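PDB 6A0W: lipase from Rhizopus chinensis, which probably hydrolyses the ester bonds of triacylglycerols, with an N-terminal polypeptide segment that regulates its affinity for substrate. Local coordinates for residues A181-Y186 with Y214-T219; S198-G203 with P222-V227; S250-D255 with L285-I290. All blocks are in the same frame, centred on the assembly; numbering follows the deposited sequence.

Interaction 1 of 3, residues A181-Y186 with Y214-T219; sequences AGMDLY and YYVDST. With SO4 (sulfate ion), chain D.
Two helices of the alpha/beta-hydrolase fold, 173-188 and 210-218, meet here through Met183 and Tyr186 on one and Tyr215, Val216 and the following Thr219 on the other. The segment axes approach to 11.2 Å at a crossing angle of 54°. Tyr186 receives Thr219 on one face: Thr219 CB stands 3.8 Å from the centroid of the Tyr186 ring and only 15° off its normal, a CH-pi contact displaced toward the rim. The methyl extends the overlap, with Thr219 CG2 3.4 Å from Tyr186 CE2. At the edge of the same ring, in its plane, Tyr215 OH lies 3.6 Å from Tyr186 CD2; this hydroxyl is hydrogen-bonded to Gln187. Met183, bent at its second and third torsions, brings its sulfur obliquely beside Tyr215 (SD to ring centroid 4.9 Å), a Met-aromatic contact, and also 3.8 Å from Val216 CG2. At the end of the chain, Met183 CE lies 3.7 Å from Thr219 OG1. Thr219 OG1 sits between its own backbone N and carbonyl carbon (chi1 65°) and donates to Val216 O at 2.7 Å, in the carbonyl plane, which fixes the rotation that presents the methyl to Tyr186. Toward the sheet, Met183 packs on Ile199 of strand 197-202, while Leu185, on another side of its helix, reaches Phe151 of helix 137-160 and Val168 of strand 165-171.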
loop_
_atom_site.group_PDB
_atom_site.type_symbol
_atom_site.label_atom_id
_atom_site.label_comp_id
_atom_site.label_asym_id
_atom_site.label_seq_id
_atom_site.Cartn_x
_atom_site.Cartn_y
_atom_site.Cartn_z
ATOM N N ALA A 181 3.412 -8.305 4.599
ATOM C CA ALA A 181 4.828 -8.430 4.818
ATOM C C ALA A 181 5.228 -7.756 6.119
ATOM O O ALA A 181 6.121 -8.238 6.837
ATOM C CB ALA A 181 5.621 -7.835 3.661
ATOM N N GLY A 182 4.706 -6.553 6.341
ATOM C CA GLY A 182 5.093 -5.821 7.541
ATOM C C GLY A 182 4.708 -6.591 8.810
ATOM O O GLY A 182 5.475 -6.653 9.748
ATOM N N MET A 183 3.505 -7.150 8.838
ATOM C CA MET A 183 3.084 -7.988 9.965
ATOM C C MET A 183 3.928 -9.285 10.162
ATOM O O MET A 183 4.425 -9.550 11.278
ATOM C CB MET A 183 1.604 -8.317 9.818
ATOM C CG MET A 183 0.674 -7.115 9.930
ATOM S SD MET A 183 0.863 -6.257 11.499
ATOM C CE MET A 183 2.006 -4.973 11.016
ATOM N N ASP A 184 4.368 -9.873 9.054
ATOM C CA ASP A 184 5.246 -11.073 9.100
ATOM C C ASP A 184 6.638 -10.732 9.603
ATOM O O ASP A 184 7.218 -11.408 10.469
ATOM C CB ASP A 184 5.314 -11.697 7.683
ATOM C CG ASP A 184 5.749 -13.186 7.680
ATOM O OD1 ASP A 184 5.699 -13.834 8.730
ATOM O OD2 ASP A 184 6.193 -13.693 6.632
ATOM N N LEU A 185 7.211 -9.665 9.074
ATOM C CA LEU A 185 8.456 -9.168 9.608
ATOM C C LEU A 185 8.359 -8.884 11.122
ATOM O O LEU A 185 9.266 -9.233 11.901
ATOM C CB LEU A 185 8.888 -7.909 8.849
ATOM C CG LEU A 185 9.316 -8.211 7.413
ATOM C CD1 LEU A 185 9.305 -6.969 6.524
ATOM C CD2 LEU A 185 10.699 -8.871 7.432
ATOM N N TYR A 186 7.304 -8.190 11.538
ATOM C CA TYR A 186 7.134 -7.948 12.967
ATOM C C TYR A 186 7.098 -9.296 13.731
ATOM O O TYR A 186 7.592 -9.379 14.852
ATOM C CB TYR A 186 5.866 -7.132 13.237
ATOM C CG TYR A 186 5.452 -7.018 14.700
ATOM C CD1 TYR A 186 6.095 -6.152 15.581
ATOM C CD2 TYR A 186 4.351 -7.709 15.159
ATOM C CE1 TYR A 186 5.715 -6.072 16.928
ATOM C CE2 TYR A 186 3.922 -7.607 16.478
ATOM C CZ TYR A 186 4.589 -6.787 17.337
ATOM O OH TYR A 186 4.085 -6.762 18.597
ATOM N N TYR A 214 -7.557 -4.726 14.399
ATOM C CA TYR A 214 -7.160 -4.449 15.779
ATOM C C TYR A 214 -5.782 -4.981 16.070
ATOM O O TYR A 214 -4.982 -4.328 16.756
ATOM C CB TYR A 214 -8.164 -5.012 16.790
ATOM C CG TYR A 214 -9.593 -4.594 16.522
ATOM C CD1 TYR A 214 -9.896 -3.341 16.017
ATOM C CD2 TYR A 214 -10.643 -5.437 16.851
ATOM C CE1 TYR A 214 -11.221 -2.950 15.801
ATOM C CE2 TYR A 214 -11.957 -5.064 16.657
ATOM C CZ TYR A 214 -12.237 -3.835 16.095
ATOM O OH TYR A 214 -13.550 -3.486 15.874
ATOM N N TYR A 215 -5.483 -6.162 15.532
ATOM C CA TYR A 215 -4.157 -6.725 15.695
ATOM C C TYR A 215 -3.093 -5.806 15.080
ATOM O O TYR A 215 -2.025 -5.569 15.646
ATOM C CB TYR A 215 -4.075 -8.147 15.067
ATOM C CG TYR A 215 -2.650 -8.658 14.990
ATOM C CD1 TYR A 215 -1.945 -8.992 16.126
ATOM C CD2 TYR A 215 -1.985 -8.711 13.782
ATOM C CE1 TYR A 215 -0.602 -9.347 16.074
ATOM C CE2 TYR A 215 -0.645 -9.011 13.721
ATOM C CZ TYR A 215 0.040 -9.363 14.848
ATOM O OH TYR A 215 1.369 -9.731 14.736
ATOM N N VAL A 216 -3.320 -5.390 13.847
ATOM C CA VAL A 216 -2.330 -4.556 13.175
ATOM C C VAL A 216 -2.025 -3.303 14.019
ATOM O O VAL A 216 -0.863 -2.943 14.256
ATOM C CB VAL A 216 -2.851 -4.138 11.787
ATOM C CG1 VAL A 216 -2.005 -3.001 11.242
ATOM C CG2 VAL A 216 -2.802 -5.325 10.831
ATOM N N ASP A 217 -3.084 -2.677 14.493
ATOM C CA ASP A 217 -2.973 -1.494 15.379
ATOM C C ASP A 217 -2.226 -1.802 16.684
ATOM O O ASP A 217 -1.371 -1.035 17.096
ATOM C CB ASP A 217 -4.383 -0.956 15.682
ATOM C CG ASP A 217 -4.958 -0.151 14.550
ATOM O OD1 ASP A 217 -4.189 0.195 13.610
ATOM O OD2 ASP A 217 -6.184 0.149 14.600
ATOM N N SER A 218 -2.394 -3.020 17.206
ATOM C CA SER A 218 -1.738 -3.424 18.454
ATOM C C SER A 218 -0.272 -3.578 18.316
ATOM O O SER A 218 0.437 -3.519 19.311
ATOM C CB SER A 218 -2.301 -4.744 18.983
ATOM O OG SER A 218 -1.883 -5.867 18.236
ATOM N N THR A 219 0.221 -3.787 17.100
ATOM C CA THR A 219 1.658 -3.999 16.943
ATOM C C THR A 219 2.426 -2.708 17.107
ATOM O O THR A 219 3.679 -2.723 17.219
ATOM C CB THR A 219 2.041 -4.581 15.550
ATOM O OG1 THR A 219 1.746 -3.642 14.499
ATOM C CG2 THR A 219 1.291 -5.895 15.255
HETATM S S SO4 D . -15.777 -5.967 17.526
HETATM O O1 SO4 D . -15.291 -6.439 16.207
HETATM O O2 SO4 D . -17.233 -5.659 17.492
HETATM O O3 SO4 D . -15.520 -7.052 18.501
HETATM O O4 SO4 D . -15.064 -4.763 18.018
#

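Interaction 2 of 3, residues S198-G203 with P222-V227; sequences SIYTVG and PFHRTV
Tyr200 and His224 stack on neighbouring parallel strands, their planes 9° from parallel and their centroids 4.0 Å apart in an offset arrangement. The His224 side chain can be traced outward along this partner. Its CB lies 3.6 Å from Tyr200 CD2. With CG placed beside the backbone N (chi1 -60°), the imidazole continues over the phenol ring: His224 CG is 3.5 Å from Tyr200 CE2, and His224 CD2, nearer still, is 3.2 Å from that same carbon. His224 ND1 and CE1 meet Tyr200 CE2 at longer range, ND1 at 3.9 Å, and NE2 lies near Tyr200 CZ. At the tip, His224 NE2 is hydrogen-bonded to a water at 2.7 Å that also bonds Ser198 OG, so solvent bridges the two strands at the imidazole edge. On the other sheet face, Ile199 CG2 meets Phe223 CD1 at 3.7 Å, and the Thr201 methyl comes to the edge of the Phe223 ring. Five backbone hydrogen bonds hold the register: Ile199 N, Thr201 N and Gly203 N donate to Pro222 O, His224 O and Thr226 O, while His224 N and Thr226 N return bonds to Ile199 O and Thr201 O. The segments run 11° from parallel, consistent with this regular ladder. Two further waters join Thr201 to Thr226, whose OG1 is also bonded to Ser250 OG. The strands are the ends of a beta-alpha-beta crossover through helix 210-218; strand 165-171 flanks 197-202, strand 248-252 flanks 223-228, and helix 173-188 covers the face bearing Ile199 and Phe223.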
loop_
_atom_site.group_PDB
_atom_site.type_symbol
_atom_site.label_atom_id
_atom_site.label_comp_id
_atom_site.label_asym_id
_atom_site.label_seq_id
_atom_site.Cartn_x
_atom_site.Cartn_y
_atom_site.Cartn_z
ATOM N N SER A 198 8.296 0.220 9.145
ATOM C CA SER A 198 7.177 1.099 8.790
ATOM C C SER A 198 6.576 0.573 7.485
ATOM O O SER A 198 7.301 0.076 6.635
ATOM C CB SER A 198 7.734 2.550 8.548
ATOM O OG SER A 198 7.525 3.282 9.716
ATOM N N ILE A 199 5.286 0.815 7.283
ATOM C CA ILE A 199 4.557 0.358 6.128
ATOM C C ILE A 199 3.882 1.581 5.486
ATOM O O ILE A 199 3.187 2.348 6.160
ATOM C CB ILE A 199 3.452 -0.626 6.512
ATOM C CG1 ILE A 199 4.019 -1.832 7.321
ATOM C CG2 ILE A 199 2.810 -1.187 5.255
ATOM C CD1 ILE A 199 2.951 -2.637 8.056
ATOM N N TYR A 200 4.103 1.759 4.194
ATOM C CA TYR A 200 3.451 2.839 3.447
ATOM C C TYR A 200 2.769 2.292 2.234
ATOM O O TYR A 200 3.392 1.600 1.408
ATOM C CB TYR A 200 4.481 3.874 2.968
ATOM C CG TYR A 200 5.061 4.713 4.090
ATOM C CD1 TYR A 200 6.141 4.242 4.832
ATOM C CD2 TYR A 200 4.639 6.039 4.299
ATOM C CE1 TYR A 200 6.645 4.963 5.896
ATOM C CE2 TYR A 200 5.203 6.804 5.313
ATOM C CZ TYR A 200 6.220 6.277 6.086
ATOM O OH TYR A 200 6.832 6.994 7.077
ATOM N N THR A 201 1.545 2.757 2.037
ATOM C CA THR A 201 0.779 2.337 0.885
ATOM C C THR A 201 0.046 3.522 0.191
ATOM O O THR A 201 -0.285 4.536 0.839
ATOM C CB THR A 201 -0.274 1.262 1.257
ATOM O OG1 THR A 201 -1.259 1.799 2.135
ATOM C CG2 THR A 201 0.366 0.019 1.890
ATOM N N VAL A 202 -0.293 3.294 -1.080
ATOM C CA VAL A 202 -1.109 4.183 -1.905
ATOM C C VAL A 202 -2.176 3.342 -2.580
ATOM O O VAL A 202 -1.854 2.299 -3.167
ATOM C CB VAL A 202 -0.272 5.004 -2.926
ATOM C CG1 VAL A 202 0.457 6.132 -2.197
ATOM C CG2 VAL A 202 0.741 4.146 -3.668
ATOM N N GLY A 203 -3.441 3.705 -2.377
ATOM C CA GLY A 203 -4.565 2.963 -2.949
ATOM C C GLY A 203 -4.717 1.513 -2.463
ATOM O O GLY A 203 -5.243 0.649 -3.172
ATOM N N PRO A 222 4.005 1.477 12.342
ATOM C CA PRO A 222 3.302 2.545 11.621
ATOM C C PRO A 222 2.843 2.067 10.243
ATOM O O PRO A 222 3.600 1.450 9.516
ATOM C CB PRO A 222 4.387 3.629 11.489
ATOM C CG PRO A 222 5.257 3.399 12.691
ATOM C CD PRO A 222 5.384 1.896 12.678
ATOM N N PHE A 223 1.544 2.121 10.017
ATOM C CA PHE A 223 0.952 1.742 8.758
ATOM C C PHE A 223 0.255 2.968 8.155
ATOM O O PHE A 223 -0.784 3.394 8.640
ATOM C CB PHE A 223 -0.062 0.635 9.037
ATOM C CG PHE A 223 -0.865 0.191 7.836
ATOM C CD1 PHE A 223 -0.318 0.193 6.572
ATOM C CD2 PHE A 223 -2.155 -0.271 7.988
ATOM C CE1 PHE A 223 -1.056 -0.228 5.495
ATOM C CE2 PHE A 223 -2.943 -0.578 6.892
ATOM C CZ PHE A 223 -2.358 -0.648 5.659
ATOM N N HIS A 224 0.784 3.460 7.041
ATOM C CA HIS A 224 0.274 4.680 6.422
ATOM C C HIS A 224 -0.533 4.322 5.189
ATOM O O HIS A 224 -0.049 3.593 4.321
ATOM C CB HIS A 224 1.451 5.557 5.997
ATOM C CG HIS A 224 2.333 5.966 7.117
ATOM N ND1 HIS A 224 2.174 7.166 7.780
ATOM C CD2 HIS A 224 3.444 5.386 7.632
ATOM C CE1 HIS A 224 3.115 7.267 8.702
ATOM N NE2 HIS A 224 3.914 6.218 8.611
ATOM N N ARG A 225 -1.802 4.728 5.166
ATOM C CA ARG A 225 -2.640 4.515 3.995
ATOM C C ARG A 225 -2.939 5.857 3.308
ATOM O O ARG A 225 -3.873 6.564 3.693
ATOM C CB ARG A 225 -3.948 3.842 4.368
ATOM C CG ARG A 225 -3.779 2.471 5.006
ATOM C CD ARG A 225 -5.096 1.753 5.157
ATOM N NE ARG A 225 -6.043 2.488 5.968
ATOM C CZ ARG A 225 -7.031 3.243 5.500
ATOM N NH1 ARG A 225 -7.228 3.359 4.186
ATOM N NH2 ARG A 225 -7.892 3.795 6.365
ATOM N N THR A 226 -2.212 6.132 2.238
ATOM C CA THR A 226 -2.504 7.286 1.396
ATOM C C THR A 226 -3.569 6.958 0.357
ATOM O O THR A 226 -3.616 5.843 -0.176
ATOM C CB THR A 226 -1.245 7.839 0.748
ATOM O OG1 THR A 226 -0.330 8.229 1.773
ATOM C CG2 THR A 226 -1.595 9.054 -0.166
ATOM N N VAL A 227 -4.579 7.818 0.302
ATOM C CA VAL A 227 -5.663 7.695 -0.640
ATOM C C VAL A 227 -5.919 8.947 -1.457
ATOM O O VAL A 227 -5.839 10.059 -0.938
ATOM C CB VAL A 227 -6.912 6.974 -0.110
ATOM C CG1 VAL A 227 -6.797 6.420 1.276
ATOM C CG2 VAL A 227 -8.240 7.543 -0.506
HETATM O O HOH W 1 6.069 6.113 10.225
HETATM O O HOH W 2 -3.554 3.204 0.915
HETATM O O HOH W 3 1.444 6.138 2.211
#

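Interaction 3 of 3, residues S250-D255 with L285-I290; sequences SWIKED and LTYFGI. With SO4 (sulfate ion), chain C.
Ile252, Phe288 and Asp255 bury the most surface in this contact between the end of strand 248-252 and the beta-hairpin turn of 285-290. Ile252 drives its terminal methyl into the middle of the Phe288 ring: CD1 is 3.7 Å from the centroid and 12° off the normal, a CH-pi contact over the face. An extended second torsion (chi2 168°) carries CD1 that far from the backbone, and it also comes to 4.0 Å from Tyr287 CD2. Asp255 OD1 lies at the ring edge, 3.9 Å from Phe288 CD1, while OD2 is 3.4 Å from Phe288 CA. Tyr287 to Ile290 form a type I' turn whose amides bind a sulfate, probably from the crystallisation liquor: Phe288 N donates to O4 at 3.0 Å and Gly289 N to O1 at 2.8 Å. His228 NE2 bonds the same ion. Tyr287 OH is hydrogen-bonded to Asp231, which probably belongs to a Ser-His-Asp triad, so the turn lies beside the likely active site. The contact is apolar at its centre; at its margin two backbone N-H groups and His228 suit an anion, whereas the Asp255 carboxylate would be expected to disfavour one, and its implausibly close modelled approach is doubtful.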
loop_
_atom_site.group_PDB
_atom_site.type_symbol
_atom_site.label_atom_id
_atom_site.label_comp_id
_atom_site.label_asym_id
_atom_site.label_seq_id
_atom_site.Cartn_x
_atom_site.Cartn_y
_atom_site.Cartn_z
ATOM N N SER A 250 -4.036 9.140 5.059
ATOM C CA SER A 250 -3.658 10.427 4.531
ATOM C C SER A 250 -4.347 10.625 3.181
ATOM O O SER A 250 -4.138 9.836 2.254
ATOM C CB SER A 250 -2.139 10.530 4.401
ATOM O OG SER A 250 -1.551 9.359 3.858
ATOM N N TRP A 251 -5.308 11.550 3.127
ATOM C CA TRP A 251 -6.227 11.691 1.984
ATOM C C TRP A 251 -5.852 12.921 1.158
ATOM O O TRP A 251 -5.937 14.036 1.662
ATOM C CB TRP A 251 -7.652 11.829 2.478
ATOM C CG TRP A 251 -8.674 11.919 1.405
ATOM C CD1 TRP A 251 -8.621 11.362 0.175
ATOM C CD2 TRP A 251 -9.940 12.573 1.494
ATOM N NE1 TRP A 251 -9.813 11.552 -0.484
ATOM C CE2 TRP A 251 -10.636 12.302 0.309
ATOM C CE3 TRP A 251 -10.558 13.338 2.472
ATOM C CZ2 TRP A 251 -11.889 12.826 0.050
ATOM C CZ3 TRP A 251 -11.840 13.794 2.245
ATOM C CH2 TRP A 251 -12.494 13.536 1.041
ATOM N N ILE A 252 -5.380 12.694 -0.067
ATOM C CA ILE A 252 -5.042 13.749 -1.002
ATOM C C ILE A 252 -6.329 14.289 -1.594
ATOM O O ILE A 252 -7.027 13.607 -2.335
ATOM C CB ILE A 252 -4.219 13.245 -2.181
ATOM C CG1 ILE A 252 -2.924 12.581 -1.730
ATOM C CG2 ILE A 252 -3.883 14.391 -3.098
ATOM C CD1 ILE A 252 -2.215 11.818 -2.856
ATOM N N LYS A 253 -6.715 15.478 -1.147
ATOM C CA LYS A 253 -7.923 16.116 -1.645
ATOM C C LYS A 253 -7.584 16.967 -2.861
ATOM O O LYS A 253 -8.256 16.900 -3.884
ATOM C CB LYS A 253 -8.585 16.918 -0.530
ATOM C CG LYS A 253 -9.112 16.045 0.595
ATOM C CD LYS A 253 -9.873 16.869 1.627
ATOM C CE LYS A 253 -11.210 17.397 1.129
ATOM N NZ LYS A 253 -11.860 18.341 2.092
ATOM N N GLU A 254 -6.463 17.669 -2.812
ATOM C CA GLU A 254 -5.995 18.415 -3.973
ATOM C C GLU A 254 -4.568 18.798 -3.715
ATOM O O GLU A 254 -4.251 19.399 -2.687
ATOM C CB GLU A 254 -6.854 19.699 -4.147
ATOM C CG GLU A 254 -6.401 20.573 -5.311
ATOM C CD GLU A 254 -6.815 20.032 -6.678
ATOM O OE1 GLU A 254 -7.589 19.046 -6.749
ATOM O OE2 GLU A 254 -6.427 20.658 -7.694
ATOM N N ASP A 255 -3.669 18.433 -4.608
ATOM C CA ASP A 255 -2.297 18.887 -4.433
ATOM C C ASP A 255 -2.129 20.358 -4.827
ATOM O O ASP A 255 -2.918 20.870 -5.598
ATOM C CB ASP A 255 -1.353 18.024 -5.261
ATOM C CG ASP A 255 -0.948 16.717 -4.535
ATOM O OD1 ASP A 255 -0.602 16.765 -3.313
ATOM O OD2 ASP A 255 -0.908 15.685 -5.244
ATOM N N LEU A 285 -4.819 5.823 -10.242
ATOM C CA LEU A 285 -3.666 5.749 -11.144
ATOM C C LEU A 285 -2.619 6.820 -10.992
ATOM O O LEU A 285 -1.547 6.720 -11.604
ATOM C CB LEU A 285 -4.121 5.661 -12.607
ATOM C CG LEU A 285 -5.138 4.556 -12.943
ATOM C CD1 LEU A 285 -5.405 4.523 -14.453
ATOM C CD2 LEU A 285 -4.687 3.174 -12.453
ATOM N N THR A 286 -2.896 7.814 -10.145
ATOM C CA THR A 286 -1.974 8.926 -9.923
ATOM C C THR A 286 -1.993 9.323 -8.448
ATOM O O THR A 286 -3.061 9.467 -7.854
ATOM C CB THR A 286 -2.391 10.158 -10.778
ATOM O OG1 THR A 286 -2.702 9.719 -12.104
ATOM C CG2 THR A 286 -1.234 11.165 -10.866
ATOM N N TYR A 287 -0.815 9.351 -7.841
ATOM C CA TYR A 287 -0.645 9.743 -6.452
ATOM C C TYR A 287 0.495 10.752 -6.438
ATOM O O TYR A 287 1.627 10.431 -6.827
ATOM C CB TYR A 287 -0.299 8.516 -5.557
ATOM C CG TYR A 287 -1.557 7.812 -5.054
ATOM C CD1 TYR A 287 -2.291 6.984 -5.885
ATOM C CD2 TYR A 287 -1.981 7.934 -3.741
ATOM C CE1 TYR A 287 -3.449 6.364 -5.440
ATOM C CE2 TYR A 287 -3.156 7.323 -3.278
ATOM C CZ TYR A 287 -3.874 6.528 -4.116
ATOM O OH TYR A 287 -5.098 6.030 -3.723
ATOM N N PHE A 288 0.175 11.961 -5.977
ATOM C CA PHE A 288 1.119 13.078 -5.874
ATOM C C PHE A 288 1.739 13.419 -7.218
ATOM O O PHE A 288 2.948 13.585 -7.312
ATOM C CB PHE A 288 2.241 12.759 -4.870
ATOM C CG PHE A 288 1.757 12.434 -3.486
ATOM C CD1 PHE A 288 1.210 13.422 -2.674
ATOM C CD2 PHE A 288 1.906 11.149 -2.968
ATOM C CE1 PHE A 288 0.819 13.152 -1.375
ATOM C CE2 PHE A 288 1.507 10.874 -1.666
ATOM C CZ PHE A 288 0.991 11.881 -0.853
ATOM N N GLY A 289 0.941 13.327 -8.268
ATOM C CA GLY A 289 1.425 13.458 -9.652
ATOM C C GLY A 289 2.209 12.281 -10.192
ATOM O O GLY A 289 2.699 12.343 -11.299
ATOM N N ILE A 290 2.442 11.245 -9.390
ATOM C CA ILE A 290 3.205 10.056 -9.854
ATOM C C ILE A 290 2.262 8.992 -10.423
ATOM O O ILE A 290 1.305 8.579 -9.771
ATOM C CB ILE A 290 3.976 9.392 -8.690
ATOM C CG1 ILE A 290 4.970 10.381 -8.091
ATOM C CG2 ILE A 290 4.724 8.138 -9.143
ATOM C CD1 ILE A 290 5.379 10.018 -6.662
HETATM S S SO4 C . -2.363 14.340 -7.520
HETATM O O1 SO4 C . -1.841 13.479 -8.578
HETATM O O2 SO4 C . -3.749 14.711 -7.873
HETATM O O3 SO4 C . -1.530 15.549 -7.407
HETATM O O4 SO4 C . -2.322 13.594 -6.239
#

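From the N terminus, the chain runs from helix 173-188 into strand 197-202, then through helix 210-218 to strand 223-228. Interaction 1 joins the two helices and interaction 2 the two strands, so their loops cross, each opening before the other closes. They touch where Met183 and Gly182 pack on Ile199, tying the helical layer to the sheet. Interaction 3 opens later, after both have closed, and closes a helix-free loop between 250-255 and 285-290. It meets interaction 2 through adjacent strands 223-228 and 248-252, with a backbone hydrogen bond between Ile252 N and Val227 O. Interactions 1 and 3, their centres about 26 Å apart, lie on opposite sides of the chain's centre and do not touch.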